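Local coordinates for protein alpha-galactosidase (Umbelopsis vinacea, PDB 3A5V) that probably hydrolyses terminal alpha-galactosyl residues from galactosides, as a tetrameric, N-glycosylated glycoside hydrolase of family 27, at residues A339-I344 with L388-S393; I358-L363 with K367-F372. All coordinates share one frame; numbering follows the deposited sequence.

Contact 1 (A339-I344 with L388-S393); sequences ATWDDI and LKFMDS. With NAG (2-acetamido-2-deoxy-beta-D-glucopyranose), chain D; NAG (2-acetamido-2-deoxy-beta-D-glucopyranose), chain B.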
ATOM      1  N   ALA A 339     -37.398   1.423  -1.264  1.00 13.85           N
ATOM      2  CA  ALA A 339     -36.730   0.132  -1.079  1.00 14.18           C
ATOM      3  C   ALA A 339     -37.640  -0.941  -1.664  1.00 14.26           C
ATOM      4  O   ALA A 339     -38.834  -0.963  -1.360  1.00 14.19           O
ATOM      5  CB  ALA A 339     -36.489  -0.145   0.399  1.00 14.99           C
ATOM      6  N   THR A 340     -37.083  -1.804  -2.507  1.00 13.49           N
ATOM      7  CA  THR A 340     -37.846  -2.907  -3.085  1.00 14.01           C
ATOM      8  C   THR A 340     -37.559  -4.179  -2.271  1.00 13.85           C
ATOM      9  O   THR A 340     -36.534  -4.272  -1.600  1.00 13.24           O
ATOM     10  CB  THR A 340     -37.467  -3.160  -4.551  1.00 13.95           C
ATOM     11  OG1 THR A 340     -36.168  -3.756  -4.613  1.00 14.40           O
ATOM     12  CG2 THR A 340     -37.446  -1.834  -5.356  1.00 13.84           C
ATOM     13  N   TRP A 341     -38.473  -5.141  -2.334  1.00 13.54           N
ATOM     14  CA  TRP A 341     -38.308  -6.415  -1.644  1.00 13.42           C
ATOM     15  C   TRP A 341     -37.087  -7.149  -2.208  1.00 13.66           C
ATOM     16  O   TRP A 341     -36.344  -7.794  -1.448  1.00 12.75           O
ATOM     17  CB  TRP A 341     -39.579  -7.274  -1.820  1.00 13.55           C
ATOM     18  CG  TRP A 341     -40.792  -6.973  -0.885  1.00 13.65           C
ATOM     19  CD1 TRP A 341     -41.789  -7.863  -0.550  1.00 13.76           C
ATOM     20  CD2 TRP A 341     -41.124  -5.735  -0.209  1.00 13.50           C
ATOM     21  NE1 TRP A 341     -42.713  -7.257   0.275  1.00 13.30           N
ATOM     22  CE2 TRP A 341     -42.325  -5.960   0.508  1.00 13.25           C
ATOM     23  CE3 TRP A 341     -40.522  -4.458  -0.138  1.00 13.73           C
ATOM     24  CZ2 TRP A 341     -42.934  -4.960   1.291  1.00 14.70           C
ATOM     25  CZ3 TRP A 341     -41.113  -3.473   0.641  1.00 13.27           C
ATOM     26  CH2 TRP A 341     -42.319  -3.722   1.342  1.00 14.22           C
ATOM     27  N   ASP A 342     -36.869  -7.058  -3.531  1.00 13.00           N
ATOM     28  CA  ASP A 342     -35.720  -7.743  -4.125  1.00 14.10           C
ATOM     29  C   ASP A 342     -34.387  -7.162  -3.617  1.00 14.09           C
ATOM     30  O   ASP A 342     -33.396  -7.885  -3.529  1.00 14.07           O
ATOM     31  CB  ASP A 342     -35.762  -7.750  -5.661  1.00 14.40           C
ATOM     32  CG  ASP A 342     -36.819  -8.710  -6.211  1.00 17.91           C
ATOM     33  OD1 ASP A 342     -37.347  -9.565  -5.445  1.00 17.38           O
ATOM     34  OD2 ASP A 342     -37.117  -8.601  -7.410  1.00 19.02           O
ATOM     35  N   ASP A 343     -34.361  -5.866  -3.323  1.00 13.97           N
ATOM     36  CA  ASP A 343     -33.147  -5.265  -2.755  1.00 14.27           C
ATOM     37  C   ASP A 343     -32.988  -5.598  -1.272  1.00 13.23           C
ATOM     38  O   ASP A 343     -31.893  -5.959  -0.844  1.00 13.05           O
ATOM     39  CB  ASP A 343     -33.142  -3.763  -2.956  1.00 14.99           C
ATOM     40  CG  ASP A 343     -32.747  -3.376  -4.386  1.00 18.79           C
ATOM     41  OD1 ASP A 343     -32.048  -4.164  -5.076  1.00 23.15           O
ATOM     42  OD2 ASP A 343     -33.139  -2.286  -4.800  1.00 19.69           O
ATOM     43  N   ILE A 344     -34.071  -5.478  -0.505  1.00 12.54           N
ATOM     44  CA  ILE A 344     -34.039  -5.774   0.939  1.00 12.86           C
ATOM     45  C   ILE A 344     -33.496  -7.187   1.218  1.00 13.05           C
ATOM     46  O   ILE A 344     -32.691  -7.377   2.151  1.00 12.87           O
ATOM     47  CB  ILE A 344     -35.424  -5.538   1.609  1.00 12.70           C
ATOM     48  CG1 ILE A 344     -35.766  -4.034   1.570  1.00 12.31           C
ATOM     49  CG2 ILE A 344     -35.442  -6.055   3.084  1.00 13.79           C
ATOM     50  CD1 ILE A 344     -37.273  -3.708   1.780  1.00 12.83           C
ATOM     51  N   LEU A 388     -36.765   1.209   9.808  1.00 10.80           N
ATOM     52  CA  LEU A 388     -37.946   0.368   9.666  1.00 11.70           C
ATOM     53  C   LEU A 388     -37.683  -1.025  10.174  1.00 12.48           C
ATOM     54  O   LEU A 388     -36.558  -1.551  10.036  1.00 12.60           O
ATOM     55  CB  LEU A 388     -38.375   0.261   8.184  1.00 11.90           C
ATOM     56  CG  LEU A 388     -38.477   1.578   7.399  1.00 11.90           C
ATOM     57  CD1 LEU A 388     -38.726   1.291   5.907  1.00  8.48           C
ATOM     58  CD2 LEU A 388     -39.564   2.498   7.992  1.00 11.06           C
ATOM     59  N   LYS A 389     -38.725  -1.629  10.747  1.00 12.86           N
ATOM     60  CA  LYS A 389     -38.717  -3.059  11.026  1.00 13.54           C
ATOM     61  C   LYS A 389     -39.821  -3.766  10.245  1.00 13.59           C
ATOM     62  O   LYS A 389     -41.002  -3.416  10.358  1.00 13.56           O
ATOM     63  CB  LYS A 389     -38.874  -3.328  12.531  1.00 13.85           C
ATOM     64  CG  LYS A 389     -38.782  -4.825  12.893  1.00 14.15           C
ATOM     65  CD  LYS A 389     -39.027  -5.024  14.382  1.00 14.83           C
ATOM     66  CE  LYS A 389     -39.016  -6.504  14.767  1.00 15.34           C
ATOM     67  NZ  LYS A 389     -39.229  -6.622  16.229  1.00 14.69           N
ATOM     68  N   PHE A 390     -39.415  -4.758   9.455  1.00 14.00           N
ATOM     69  CA  PHE A 390     -40.341  -5.620   8.718  1.00 14.19           C
ATOM     70  C   PHE A 390     -40.678  -6.782   9.628  1.00 14.75           C
ATOM     71  O   PHE A 390     -39.771  -7.460  10.124  1.00 14.41           O
ATOM     72  CB  PHE A 390     -39.695  -6.118   7.413  1.00 13.59           C
ATOM     73  CG  PHE A 390     -39.734  -5.104   6.283  1.00 13.12           C
ATOM     74  CD1 PHE A 390     -39.051  -3.894   6.386  1.00 13.77           C
ATOM     75  CD2 PHE A 390     -40.453  -5.373   5.125  1.00 12.80           C
ATOM     76  CE1 PHE A 390     -39.095  -2.930   5.334  1.00 14.51           C
ATOM     77  CE2 PHE A 390     -40.505  -4.448   4.075  1.00 15.66           C
ATOM     78  CZ  PHE A 390     -39.830  -3.212   4.179  1.00 13.71           C
ATOM     79  N   MET A 391     -41.974  -7.003   9.857  1.00 15.54           N
ATOM     80  CA  MET A 391     -42.423  -7.959  10.876  1.00 16.65           C
ATOM     81  C   MET A 391     -42.421  -9.405  10.382  1.00 17.49           C
ATOM     82  O   MET A 391     -42.677 -10.339  11.136  1.00 17.36           O
ATOM     83  CB  MET A 391     -43.798  -7.549  11.433  1.00 17.22           C
ATOM     84  CG  MET A 391     -43.817  -6.159  12.042  1.00 19.13           C
ATOM     85  SD  MET A 391     -42.698  -5.940  13.456  1.00 23.75           S
ATOM     86  CE  MET A 391     -43.594  -6.865  14.692  1.00 27.05           C
ATOM     87  N   ASP A 392     -42.094  -9.572   9.104  1.00 17.81           N
ATOM     88  CA  ASP A 392     -41.929 -10.881   8.505  1.00 18.54           C
ATOM     89  C   ASP A 392     -40.940 -10.735   7.346  1.00 18.19           C
ATOM     90  O   ASP A 392     -40.471  -9.627   7.040  1.00 17.74           O
ATOM     91  CB  ASP A 392     -43.283 -11.433   8.016  1.00 19.09           C
ATOM     92  CG  ASP A 392     -43.347 -12.982   8.023  1.00 23.13           C
ATOM     93  OD1 ASP A 392     -42.300 -13.656   7.903  1.00 24.60           O
ATOM     94  OD2 ASP A 392     -44.460 -13.528   8.166  1.00 28.84           O
ATOM     95  N   SER A 393     -40.620 -11.862   6.722  1.00 17.99           N
ATOM     96  CA  SER A 393     -39.650 -11.929   5.638  1.00 18.15           C
ATOM     97  C   SER A 393     -40.346 -12.290   4.329  1.00 18.15           C
ATOM     98  O   SER A 393     -41.328 -13.034   4.326  1.00 18.27           O
ATOM     99  CB  SER A 393     -38.617 -13.007   5.966  1.00 17.54           C
ATOM    100  OG  SER A 393     -37.734 -13.205   4.883  1.00 19.40           O
TER
HETATM  101  C1  NAG D   2     -48.490 -13.165   8.286  1.00 31.63           C
HETATM  102  C2  NAG D   2     -47.965 -13.970   9.480  1.00 33.93           C
HETATM  103  C3  NAG D   2     -47.637 -15.419   9.108  1.00 37.70           C
HETATM  104  C4  NAG D   2     -48.677 -16.063   8.176  1.00 40.81           C
HETATM  105  C5  NAG D   2     -49.133 -15.088   7.079  1.00 39.67           C
HETATM  106  C6  NAG D   2     -50.271 -15.654   6.225  1.00 39.78           C
HETATM  107  C7  NAG D   2     -46.774 -12.663  11.175  1.00 30.14           C
HETATM  108  C8  NAG D   2     -45.446 -12.116  11.624  1.00 30.22           C
HETATM  109  N2  NAG D   2     -46.765 -13.385  10.059  1.00 31.18           N
HETATM  110  O3  NAG D   2     -47.499 -16.162  10.307  1.00 37.70           O
HETATM  111  O4  NAG D   2     -48.112 -17.213   7.576  1.00 47.47           O
HETATM  112  O5  NAG D   2     -49.547 -13.859   7.659  1.00 35.06           O
HETATM  113  O6  NAG D   2     -51.493 -15.578   6.937  1.00 41.05           O
HETATM  114  O7  NAG D   2     -47.789 -12.419  11.825  1.00 29.68           O
HETATM  115  C1  NAG B   1     -49.636  -8.146   7.031  1.00 21.34           C
HETATM  116  C2  NAG B   1     -50.455  -9.309   6.440  1.00 23.11           C
HETATM  117  C3  NAG B   1     -50.409 -10.535   7.356  1.00 24.14           C
HETATM  118  C4  NAG B   1     -48.961 -10.908   7.684  1.00 23.09           C
HETATM  119  C5  NAG B   1     -48.185  -9.667   8.163  1.00 20.48           C
HETATM  120  C6  NAG B   1     -46.706  -9.997   8.389  1.00 18.47           C
HETATM  121  C7  NAG B   1     -52.414  -9.082   5.007  1.00 27.09           C
HETATM  122  C8  NAG B   1     -53.766  -8.447   4.815  1.00 27.88           C
HETATM  123  N2  NAG B   1     -51.834  -8.910   6.194  1.00 25.17           N
HETATM  124  O3  NAG B   1     -51.050 -11.631   6.739  1.00 26.17           O
HETATM  125  O4  NAG B   1     -48.940 -11.867   8.726  1.00 27.34           O
HETATM  126  O5  NAG B   1     -48.311  -8.613   7.239  1.00 19.76           O
HETATM  127  O6  NAG B   1     -46.041  -8.902   8.973  1.00 18.16           O
HETATM  128  O7  NAG B   1     -51.903  -9.747   4.093  1.00 28.67           O
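The two backbones stand well apart, their nearest CA atoms, those of Trp341 and Ser393, separated by 9.2 Å, and Trp341 and Ile344 of helix 341-344 meet Phe390 of strand 384-390 by side chains. The Phe390 ring drives an edge into one face of the indole in a T-shaped stack, with planes at 77° and the centroid of the Trp341 six-membered ring 5.1 Å from that of Phe390. Phe390 CE2 leads, 3.4 Å from Trp341 CH2 and offset toward the rim of the indole. Ile344 comes from the opposite direction: its chain is extended at chi2 (161°), which carries CD1 to within 3.5 Å of Phe390 CZ. Thr340 OG1 caps the helix, accepting from Asp343 N at 3.1 Å. Asp392 OD2 takes the amide N2 of the chain D N-acetylglucosamine at 3.0 Å, the second unit of the glycan on Asn371, linked through C1 to O4 of the chain B sugar. Trp341 NE1 is hydrogen-bonded to Arg356 O. Strand 335-340, paired with strand 375-380, runs into helix 341-344, whose Trp341 and Ile344 pack on the sheet containing strands 322-329, 384-390 and 358-362 within the C-terminal beta sandwich.

Contact 2 (I358-L363 with K367-F372); sequences IEVRDL and KSLGNF. With NAG (2-acetamido-2-deoxy-beta-D-glucopyranose), chain B.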
ATOM      1  N   ILE A 358     -46.374  -7.584   4.010  1.00 15.85           N
ATOM      2  CA  ILE A 358     -45.619  -7.573   5.267  1.00 15.40           C
ATOM      3  C   ILE A 358     -45.873  -6.253   5.994  1.00 15.04           C
ATOM      4  O   ILE A 358     -45.887  -5.185   5.369  1.00 14.72           O
ATOM      5  CB  ILE A 358     -44.074  -7.756   5.023  1.00 15.55           C
ATOM      6  CG1 ILE A 358     -43.774  -9.078   4.299  1.00 17.03           C
ATOM      7  CG2 ILE A 358     -43.272  -7.700   6.343  1.00 14.25           C
ATOM      8  CD1 ILE A 358     -42.341  -9.155   3.732  1.00 15.55           C
ATOM      9  N   GLU A 359     -46.083  -6.338   7.308  1.00 15.20           N
ATOM     10  CA  GLU A 359     -46.253  -5.156   8.138  1.00 15.50           C
ATOM     11  C   GLU A 359     -44.902  -4.491   8.389  1.00 14.78           C
ATOM     12  O   GLU A 359     -43.924  -5.159   8.738  1.00 13.90           O
ATOM     13  CB  GLU A 359     -46.887  -5.493   9.496  1.00 15.33           C
ATOM     14  CG  GLU A 359     -47.149  -4.230  10.322  1.00 15.72           C
ATOM     15  CD  GLU A 359     -47.576  -4.474  11.772  1.00 17.92           C
ATOM     16  OE1 GLU A 359     -47.604  -5.629  12.231  1.00 19.72           O
ATOM     17  OE2 GLU A 359     -47.861  -3.465  12.456  1.00 20.73           O
ATOM     18  N   VAL A 360     -44.876  -3.171   8.235  1.00 15.40           N
ATOM     19  CA  VAL A 360     -43.657  -2.389   8.438  1.00 15.47           C
ATOM     20  C   VAL A 360     -43.900  -1.400   9.567  1.00 15.45           C
ATOM     21  O   VAL A 360     -44.905  -0.673   9.561  1.00 16.32           O
ATOM     22  CB  VAL A 360     -43.260  -1.613   7.157  1.00 15.53           C
ATOM     23  CG1 VAL A 360     -41.961  -0.800   7.397  1.00 15.20           C
ATOM     24  CG2 VAL A 360     -43.090  -2.584   5.972  1.00 15.12           C
ATOM     25  N   ARG A 361     -42.984  -1.379  10.528  1.00 15.39           N
ATOM     26  CA  ARG A 361     -43.075  -0.468  11.675  1.00 15.16           C
ATOM     27  C   ARG A 361     -41.960   0.578  11.597  1.00 15.14           C
ATOM     28  O   ARG A 361     -40.819   0.257  11.242  1.00 14.38           O
ATOM     29  CB  ARG A 361     -42.941  -1.269  12.969  1.00 15.03           C
ATOM     30  CG  ARG A 361     -43.001  -0.441  14.246  1.00 16.17           C
ATOM     31  CD  ARG A 361     -42.976  -1.353  15.476  1.00 16.91           C
ATOM     32  NE  ARG A 361     -43.143  -0.602  16.729  1.00 17.79           N
ATOM     33  CZ  ARG A 361     -44.318  -0.223  17.234  1.00 20.86           C
ATOM     34  NH1 ARG A 361     -45.454  -0.486  16.580  1.00 19.41           N
ATOM     35  NH2 ARG A 361     -44.358   0.451  18.384  1.00 20.34           N
ATOM     36  N   ASP A 362     -42.297   1.818  11.936  1.00 14.63           N
ATOM     37  CA  ASP A 362     -41.312   2.893  12.016  1.00 14.47           C
ATOM     38  C   ASP A 362     -40.840   2.931  13.464  1.00 14.22           C
ATOM     39  O   ASP A 362     -41.628   3.244  14.372  1.00 13.39           O
ATOM     40  CB  ASP A 362     -41.933   4.228  11.584  1.00 14.10           C
ATOM     41  CG  ASP A 362     -40.921   5.375  11.531  1.00 15.46           C
ATOM     42  OD1 ASP A 362     -40.050   5.486  12.438  1.00 14.07           O
ATOM     43  OD2 ASP A 362     -41.007   6.185  10.579  1.00 14.55           O
ATOM     44  N   LEU A 363     -39.560   2.605  13.674  1.00 13.15           N
ATOM     45  CA  LEU A 363     -39.014   2.433  15.029  1.00 13.92           C
ATOM     46  C   LEU A 363     -38.772   3.732  15.794  1.00 14.22           C
ATOM     47  O   LEU A 363     -38.849   3.756  17.036  1.00 14.96           O
ATOM     48  CB  LEU A 363     -37.732   1.588  14.996  1.00 13.99           C
ATOM     49  CG  LEU A 363     -37.890   0.159  14.457  1.00 14.34           C
ATOM     50  CD1 LEU A 363     -36.622  -0.615  14.767  1.00 11.96           C
ATOM     51  CD2 LEU A 363     -39.133  -0.572  15.052  1.00 14.19           C
ATOM     52  N   LYS A 367     -44.533   3.375  15.592  1.00 19.10           N
ATOM     53  CA  LYS A 367     -45.868   3.112  15.076  1.00 19.64           C
ATOM     54  C   LYS A 367     -45.810   2.213  13.852  1.00 19.10           C
ATOM     55  O   LYS A 367     -44.843   2.251  13.076  1.00 17.87           O
ATOM     56  CB  LYS A 367     -46.601   4.412  14.746  1.00 20.12           C
ATOM     57  CG  LYS A 367     -46.015   5.174  13.590  1.00 24.62           C
ATOM     58  CD  LYS A 367     -46.918   6.316  13.147  1.00 30.69           C
ATOM     59  CE  LYS A 367     -46.255   7.101  12.017  1.00 31.38           C
ATOM     60  NZ  LYS A 367     -46.963   8.389  11.779  1.00 34.79           N
ATOM     61  N   SER A 368     -46.856   1.408  13.693  1.00 18.30           N
ATOM     62  CA  SER A 368     -47.037   0.614  12.495  1.00 18.75           C
ATOM     63  C   SER A 368     -47.345   1.522  11.314  1.00 18.55           C
ATOM     64  O   SER A 368     -48.153   2.451  11.431  1.00 18.52           O
ATOM     65  CB  SER A 368     -48.190  -0.371  12.667  1.00 18.94           C
ATOM     66  OG  SER A 368     -48.323  -1.160  11.491  1.00 18.98           O
ATOM     67  N   LEU A 369     -46.701   1.252  10.181  1.00 17.37           N
ATOM     68  CA  LEU A 369     -47.043   1.939   8.942  1.00 17.27           C
ATOM     69  C   LEU A 369     -48.066   1.151   8.136  1.00 17.07           C
ATOM     70  O   LEU A 369     -48.480   1.603   7.074  1.00 17.85           O
ATOM     71  CB  LEU A 369     -45.795   2.232   8.089  1.00 16.64           C
ATOM     72  CG  LEU A 369     -44.699   3.101   8.732  1.00 16.72           C
ATOM     73  CD1 LEU A 369     -43.519   3.258   7.757  1.00 16.57           C
ATOM     74  CD2 LEU A 369     -45.246   4.480   9.205  1.00 16.80           C
ATOM     75  N   GLY A 370     -48.474  -0.009   8.647  1.00 16.90           N
ATOM     76  CA  GLY A 370     -49.393  -0.891   7.930  1.00 17.25           C
ATOM     77  C   GLY A 370     -48.641  -1.931   7.117  1.00 17.45           C
ATOM     78  O   GLY A 370     -47.428  -2.096   7.279  1.00 17.20           O
ATOM     79  N   ASN A 371     -49.366  -2.635   6.253  1.00 16.77           N
ATOM     80  CA  ASN A 371     -48.791  -3.669   5.401  1.00 17.55           C
ATOM     81  C   ASN A 371     -48.439  -3.119   4.026  1.00 17.13           C
ATOM     82  O   ASN A 371     -49.128  -2.231   3.512  1.00 17.39           O
ATOM     83  CB  ASN A 371     -49.774  -4.834   5.234  1.00 18.03           C
ATOM     84  CG  ASN A 371     -49.682  -5.858   6.361  1.00 19.12           C
ATOM     85  OD1 ASN A 371     -49.639  -5.498   7.539  1.00 19.64           O
ATOM     86  ND2 ASN A 371     -49.661  -7.150   5.983  1.00 18.75           N
ATOM     87  N   PHE A 372     -47.379  -3.671   3.436  1.00 16.72           N
ATOM     88  CA  PHE A 372     -46.885  -3.289   2.116  1.00 16.67           C
ATOM     89  C   PHE A 372     -46.502  -4.561   1.357  1.00 16.46           C
ATOM     90  O   PHE A 372     -46.170  -5.573   1.982  1.00 16.42           O
ATOM     91  CB  PHE A 372     -45.620  -2.416   2.264  1.00 16.82           C
ATOM     92  CG  PHE A 372     -45.865  -1.083   2.917  1.00 18.34           C
ATOM     93  CD1 PHE A 372     -45.975  -0.978   4.304  1.00 18.08           C
ATOM     94  CD2 PHE A 372     -45.994   0.069   2.138  1.00 19.47           C
ATOM     95  CE1 PHE A 372     -46.210   0.259   4.916  1.00 19.57           C
ATOM     96  CE2 PHE A 372     -46.232   1.316   2.741  1.00 20.75           C
ATOM     97  CZ  PHE A 372     -46.338   1.406   4.133  1.00 19.06           C
TER
HETATM   98  C1  NAG B   1     -49.636  -8.146   7.031  1.00 21.34           C
HETATM   99  C2  NAG B   1     -50.455  -9.309   6.440  1.00 23.11           C
HETATM  100  C3  NAG B   1     -50.409 -10.535   7.356  1.00 24.14           C
HETATM  101  C4  NAG B   1     -48.961 -10.908   7.684  1.00 23.09           C
HETATM  102  C5  NAG B   1     -48.185  -9.667   8.163  1.00 20.48           C
HETATM  103  C6  NAG B   1     -46.706  -9.997   8.389  1.00 18.47           C
HETATM  104  C7  NAG B   1     -52.414  -9.082   5.007  1.00 27.09           C
HETATM  105  C8  NAG B   1     -53.766  -8.447   4.815  1.00 27.88           C
HETATM  106  N2  NAG B   1     -51.834  -8.910   6.194  1.00 25.17           N
HETATM  107  O3  NAG B   1     -51.050 -11.631   6.739  1.00 26.17           O
HETATM  108  O4  NAG B   1     -48.940 -11.867   8.726  1.00 27.34           O
HETATM  109  O5  NAG B   1     -48.311  -8.613   7.239  1.00 19.76           O
HETATM  110  O6  NAG B   1     -46.041  -8.902   8.973  1.00 18.16           O
HETATM  111  O7  NAG B   1     -51.903  -9.747   4.093  1.00 28.67           O
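Glu359 and Ser368 meet diagonally across an antiparallel hairpin, on the same face of the sheet, where Ser368 OG donates a short bond of 2.5 Å to Glu359 OE2 on its anti lone pair. The Glu359 chain is extended, CG opposite the backbone N (chi1 -176°), which carries the carboxylate across to the serine hydroxyl. That hydroxyl also accepts from Gly370 N at 3.1 Å, an ST turn. With an alanine in place of Glu359, the Ser368 hydroxyl would probably lose its acceptor and be freer to turn, weakening its hold on the turn. Beside them Asn371 OD1 packs on Glu359 CB, and Asn371 ND2, also hydrogen-bonded to Ser357 OG, is bonded covalently to C1 of the chain B sugar (1.4 Å), whose O6 accepts from Glu359 N at 3.1 Å. On the sheet face away from Glu359 and Ser368, Val360 CG2 reaches Phe372 CD1 at 3.7 Å, the two side chains crossing at about a right angle. Backbone bonds run the length of the hairpin: Ile358 and Phe372 exchange a pair, as do Asp362 and Lys367. Between Glu359 and Arg361 a beta bulge shifts the register by one, bracketed by Val360 N to Gly370 O (2.9 Å) and Leu369 N to Val360 O (2.7 Å). The positive phi of Gly370 suits a residue without a CB, since one would collide with Leu369 O. Lys367 N lies over one face of the Arg361 guanidinium, whose NE is salt-bridged to Glu289; Asp362 OD2 pairs with Arg386. This is a bulged beta hairpin carrying an N-glycan at the margin of the C-terminal beta sandwich.

In the fold
Contacts 1 and 2 have centres about 10 Å apart and both belong to the C-terminal beta-sandwich domain. Along the chain 339-344 comes first, then the hairpin 358-363 and 367-372, and finally 388-393, so contact 2 falls wholly between the halves of contact 1. Strands 384-390 and 358-362 are neighbours in one antiparallel sheet, with Arg361 N hydrogen-bonded to Lys389 O and Met391 N to Glu359 O. Strand 367-372 extends that sheet outward, and Trp341 also packs on Phe372. The chain B sugar touches both contacts, so this glycan lies against the final strand's exit as well as the hairpin that carries it.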